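Local coordinates for protein acyl-coenzyme A oxidase 3 (Yarrowia lipolytica, PDB 5YS9) that oxidises acyl-CoA esters of various chain lengths to trans-2-enoyl-CoA with FAD and molecular oxygen, releasing hydrogen peroxide in peroxisomal fatty acid beta-oxidation, at residues A576-K579 against P580-N584; F637-S640 against D641-N645. All coordinates share one frame; numbering follows the deposited sequence.

Interaction 1: A576-K579 against P580-N584; sequences ADVK and PYLIN
Val578 and Lys579 give their backbone carbonyls to the first turn of the helix that Pro580 to Asn584 carry onward. Val578 O receives Leu582 N at 3.1 Å, with an N-H...O angle of 163°, and also a weak, bent bond from Tyr581 N, so two amides share one acceptor. One residue on, Lys579 O accepts Ile583 N at 3.0 Å, again nearly straight.

This is the start of helix 579-596, entered from a short link after helix 547-573. Proline suits its place in the first turn: its nitrogen has no hydrogen to give, and none is needed there, while Pro580 CD rests 3.3 Å from Ala576 O.

Apolar contacts divide by side. The branched Val578 and Leu582 meet loosely, Val578 CG2 to Leu582 CD1 at 4.4 Å, and both turn to Met41 of helix 38-46, which makes aliphatic residues apt here. On another side the long methylene chain of Lys579 crosses Ile583 obliquely, Lys579 CG lying 3.9 Å from Ile583 CD1; with CG trans to the backbone N (chi1 173°), the lysine can lend its aliphatic part to the isoleucine.

The aromatic contact is made by Tyr581, whose CE2 comes edge-on to Asp577 O at 3.4 Å, the oxygen lying in the ring plane. A flat ring suits this place because it can turn its C-H edge to that carbonyl while also meeting the ring of Phe36.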
loop_
_atom_site.group_PDB
_atom_site.type_symbol
_atom_site.label_atom_id
_atom_site.label_comp_id
_atom_site.label_asym_id
_atom_site.label_seq_id
_atom_site.Cartn_x
_atom_site.Cartn_y
_atom_site.Cartn_z
ATOM N N ALA A 576 -31.635 -21.112 4.771
ATOM C CA ALA A 576 -32.262 -20.405 5.873
ATOM C C ALA A 576 -31.336 -20.273 7.070
ATOM O O ALA A 576 -31.406 -19.237 7.736
ATOM C CB ALA A 576 -33.584 -21.085 6.291
ATOM N N ASP A 577 -30.508 -21.294 7.349
ATOM C CA ASP A 577 -29.680 -21.307 8.582
ATOM C C ASP A 577 -28.495 -20.305 8.572
ATOM O O ASP A 577 -28.035 -19.854 9.647
ATOM C CB ASP A 577 -29.249 -22.723 9.027
ATOM C CG ASP A 577 -28.536 -23.519 7.952
ATOM O OD1 ASP A 577 -27.897 -22.954 7.039
ATOM O OD2 ASP A 577 -28.619 -24.758 8.033
ATOM N N VAL A 578 -28.074 -19.902 7.374
ATOM C CA VAL A 578 -27.037 -18.899 7.231
ATOM C C VAL A 578 -27.584 -17.516 6.940
ATOM O O VAL A 578 -26.897 -16.541 7.227
ATOM C CB VAL A 578 -25.985 -19.286 6.168
ATOM C CG1 VAL A 578 -25.061 -20.368 6.713
ATOM C CG2 VAL A 578 -26.611 -19.727 4.849
ATOM N N LYS A 579 -28.812 -17.423 6.407
ATOM C CA LYS A 579 -29.331 -16.179 5.847
ATOM C C LYS A 579 -29.223 -14.990 6.824
ATOM O O LYS A 579 -28.694 -13.921 6.427
ATOM C CB LYS A 579 -30.764 -16.367 5.293
ATOM C CG LYS A 579 -31.468 -15.084 4.831
ATOM C CD LYS A 579 -32.789 -15.346 4.106
ATOM C CE LYS A 579 -32.590 -15.795 2.652
ATOM N NZ LYS A 579 -33.808 -15.607 1.802
ATOM N N PRO A 580 -29.671 -15.168 8.108
ATOM C CA PRO A 580 -29.599 -13.992 9.020
ATOM C C PRO A 580 -28.188 -13.483 9.256
ATOM O O PRO A 580 -28.013 -12.282 9.469
ATOM C CB PRO A 580 -30.231 -14.462 10.330
ATOM C CG PRO A 580 -30.828 -15.789 10.041
ATOM C CD PRO A 580 -30.257 -16.344 8.771
ATOM N N TYR A 581 -27.209 -14.387 9.217
ATOM C CA TYR A 581 -25.781 -14.035 9.469
ATOM C C TYR A 581 -25.191 -13.331 8.249
ATOM O O TYR A 581 -24.433 -12.376 8.394
ATOM C CB TYR A 581 -24.972 -15.260 9.926
ATOM C CG TYR A 581 -25.667 -15.915 11.118
ATOM C CD1 TYR A 581 -25.583 -15.354 12.413
ATOM C CD2 TYR A 581 -26.471 -17.050 10.944
ATOM C CE1 TYR A 581 -26.271 -15.911 13.477
ATOM C CE2 TYR A 581 -27.151 -17.629 12.019
ATOM C CZ TYR A 581 -27.056 -17.057 13.256
ATOM O OH TYR A 581 -27.736 -17.642 14.263
ATOM N N LEU A 582 -25.599 -13.755 7.045
ATOM C CA LEU A 582 -25.254 -13.018 5.838
ATOM C C LEU A 582 -25.857 -11.592 5.785
ATOM O O LEU A 582 -25.168 -10.633 5.399
ATOM C CB LEU A 582 -25.654 -13.828 4.622
ATOM C CG LEU A 582 -24.862 -15.115 4.345
ATOM C CD1 LEU A 582 -25.518 -15.844 3.188
ATOM C CD2 LEU A 582 -23.423 -14.809 3.999
ATOM N N ILE A 583 -27.123 -11.433 6.170
ATOM C CA ILE A 583 -27.757 -10.107 6.173
ATOM C C ILE A 583 -27.004 -9.193 7.122
ATOM O O ILE A 583 -26.807 -8.010 6.814
ATOM C CB ILE A 583 -29.286 -10.159 6.514
ATOM C CG1 ILE A 583 -30.066 -10.592 5.270
ATOM C CG2 ILE A 583 -29.852 -8.795 6.900
ATOM C CD1 ILE A 583 -31.365 -11.291 5.622
ATOM N N ASN A 584 -26.619 -9.752 8.273
ATOM C CA ASN A 584 -25.795 -9.074 9.257
ATOM C C ASN A 584 -24.503 -8.588 8.607
ATOM O O ASN A 584 -24.133 -7.460 8.788
ATOM C CB ASN A 584 -25.450 -10.022 10.441
ATOM C CG ASN A 584 -26.519 -10.077 11.536
ATOM O OD1 ASN A 584 -26.448 -10.964 12.368
ATOM N ND2 ASN A 584 -27.468 -9.137 11.568
#

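Interaction 2: F637-S640 against D641-N645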
loop_
_atom_site.group_PDB
_atom_site.type_symbol
_atom_site.label_atom_id
_atom_site.label_comp_id
_atom_site.label_asym_id
_atom_site.label_seq_id
_atom_site.Cartn_x
_atom_site.Cartn_y
_atom_site.Cartn_z
ATOM N N PHE A 637 -14.387 -19.976 4.468
ATOM C CA PHE A 637 -13.531 -19.955 3.262
ATOM C C PHE A 637 -12.850 -21.302 2.990
ATOM O O PHE A 637 -12.463 -21.567 1.874
ATOM C CB PHE A 637 -12.457 -18.915 3.364
ATOM C CG PHE A 637 -12.952 -17.514 3.589
ATOM C CD1 PHE A 637 -13.830 -16.903 2.693
ATOM C CD2 PHE A 637 -12.450 -16.756 4.649
ATOM C CE1 PHE A 637 -14.238 -15.570 2.904
ATOM C CE2 PHE A 637 -12.837 -15.425 4.851
ATOM C CZ PHE A 637 -13.743 -14.835 3.989
ATOM N N GLY A 638 -12.677 -22.140 4.012
ATOM C CA GLY A 638 -12.109 -23.481 3.847
ATOM C C GLY A 638 -10.649 -23.528 3.420
ATOM O O GLY A 638 -10.251 -24.378 2.643
ATOM N N LEU A 639 -9.856 -22.612 3.932
ATOM C CA LEU A 639 -8.449 -22.533 3.587
ATOM C C LEU A 639 -7.660 -23.403 4.547
ATOM O O LEU A 639 -7.773 -23.233 5.735
ATOM C CB LEU A 639 -7.965 -21.084 3.693
ATOM C CG LEU A 639 -8.625 -20.066 2.731
ATOM C CD1 LEU A 639 -8.196 -18.660 3.050
ATOM C CD2 LEU A 639 -8.327 -20.420 1.270
ATOM N N SER A 640 -6.855 -24.319 4.023
ATOM C CA SER A 640 -5.919 -25.063 4.839
ATOM C C SER A 640 -4.721 -24.165 5.168
ATOM O O SER A 640 -4.531 -23.077 4.583
ATOM C CB SER A 640 -5.438 -26.330 4.120
ATOM O OG SER A 640 -4.704 -25.988 2.950
ATOM N N ASP A 641 -3.908 -24.643 6.106
ATOM C CA ASP A 641 -2.801 -23.883 6.548
ATOM C C ASP A 641 -1.824 -23.646 5.367
ATOM O O ASP A 641 -1.114 -22.648 5.319
ATOM C CB ASP A 641 -2.108 -24.600 7.688
ATOM C CG ASP A 641 -2.859 -24.518 9.007
ATOM O OD1 ASP A 641 -3.789 -23.709 9.131
ATOM O OD2 ASP A 641 -2.451 -25.258 9.951
ATOM N N TRP A 642 -1.806 -24.553 4.402
ATOM C CA TRP A 642 -0.939 -24.391 3.251
ATOM C C TRP A 642 -1.312 -23.141 2.450
ATOM O O TRP A 642 -0.394 -22.432 2.011
ATOM C CB TRP A 642 -0.997 -25.637 2.407
ATOM C CG TRP A 642 -0.008 -25.745 1.255
ATOM C CD1 TRP A 642 1.226 -26.332 1.287
ATOM C CD2 TRP A 642 -0.209 -25.292 -0.109
ATOM N NE1 TRP A 642 1.787 -26.263 0.061
ATOM C CE2 TRP A 642 0.935 -25.641 -0.821
ATOM C CE3 TRP A 642 -1.241 -24.617 -0.770
ATOM C CZ2 TRP A 642 1.100 -25.338 -2.178
ATOM C CZ3 TRP A 642 -1.098 -24.326 -2.150
ATOM C CH2 TRP A 642 0.064 -24.703 -2.830
ATOM N N PHE A 643 -2.630 -22.858 2.301
ATOM C CA PHE A 643 -3.137 -21.651 1.555
ATOM C C PHE A 643 -3.006 -20.362 2.345
ATOM O O PHE A 643 -2.828 -19.263 1.766
ATOM C CB PHE A 643 -4.602 -21.798 1.071
ATOM C CG PHE A 643 -4.746 -22.664 -0.132
ATOM C CD1 PHE A 643 -4.603 -22.141 -1.392
ATOM C CD2 PHE A 643 -4.942 -24.021 -0.004
ATOM C CE1 PHE A 643 -4.684 -22.964 -2.525
ATOM C CE2 PHE A 643 -5.040 -24.846 -1.116
ATOM C CZ PHE A 643 -4.912 -24.317 -2.376
ATOM N N ILE A 644 -3.129 -20.494 3.653
ATOM C CA ILE A 644 -2.931 -19.403 4.568
ATOM C C ILE A 644 -1.494 -18.934 4.527
ATOM O O ILE A 644 -1.232 -17.753 4.502
ATOM C CB ILE A 644 -3.303 -19.847 5.995
ATOM C CG1 ILE A 644 -4.806 -20.092 6.087
ATOM C CG2 ILE A 644 -2.850 -18.841 7.035
ATOM C CD1 ILE A 644 -5.621 -18.836 6.172
ATOM N N ASN A 645 -0.572 -19.885 4.557
ATOM C CA ASN A 645 0.846 -19.640 4.383
ATOM C C ASN A 645 1.367 -18.542 5.290
ATOM O O ASN A 645 2.170 -17.728 4.878
ATOM C CB ASN A 645 1.201 -19.378 2.925
ATOM C CG ASN A 645 2.639 -19.729 2.598
ATOM O OD1 ASN A 645 3.153 -19.327 1.585
ATOM N ND2 ASN A 645 3.280 -20.480 3.457
HETATM O O HOH W 1 -6.269 -22.840 8.179
#
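Leu639 packs against two residues of the turn that follows it, one through each methyl. Leu639 CD2 lies 4.0 Å from Phe643 CB, and Leu639 CD1 stands 4.1 Å from Ile644 CD1, the leucine crossing both side chains at about a right angle. Ile644 also lays CG1 3.4 Å from Ser640 O, a placement that follows from CG1 lying trans to the carbonyl carbon (chi1 -68°). Trimming Ile644 to an alanine removes CG1 and CD1, which would probably leave the CD1 methyl of Leu639 without its mate and open a gap beside that buried leucine. Met59 of helix 49-63 touches both Leu639 and Phe643, so bulky apolar residues fit this inner side.

Ser640 is the N-cap of the short helix 641-644. Ser640 O accepts Ile644 N at 3.1 Å, with an N-H...O angle of 160°, and more weakly Phe643 N. The small hydroxyl is held between the backbone N and the carbonyl carbon (chi1 64°); Ser640 OG lies 3.6 Å from Phe643 CD2, at the edge of the ring and in its plane, and hydrogen-bonds to Glu63. One face of that ring is covered by Trp642, whose CE3 sits over its centre.

The looser, polar side belongs to Asp641. Its side chain makes little direct contact with the preceding residues; instead a water donates to Asp641 OD1 at 2.8 Å and to Leu639 O at 2.9 Å. A carboxylate oxygen can take several donors, and OD1 accepts the backbone N of Tyr651 as well.

Overall arrangement
Both contacts are helix starts in the C-terminal, largely helical part of the oxidase, and interaction 1 comes first along the chain. Its helix, 579-596, is followed by helices 598-604, 609-628 and 630-635 before interaction 2 opens helix 641-644. Their centres lie about 24 Å apart, and their nearest atoms about 9 Å, so they do not touch. Each leans on a different N-terminal helix: 38-46 covers interaction 1, whereas 49-63 covers interaction 2. Tyr633, in helix 630-635, hydrogen-bonds through its hydroxyl to the Tyr581 carbonyl and so links the two regions. Together they join the C-terminal helices to the N-terminal part of the same chain.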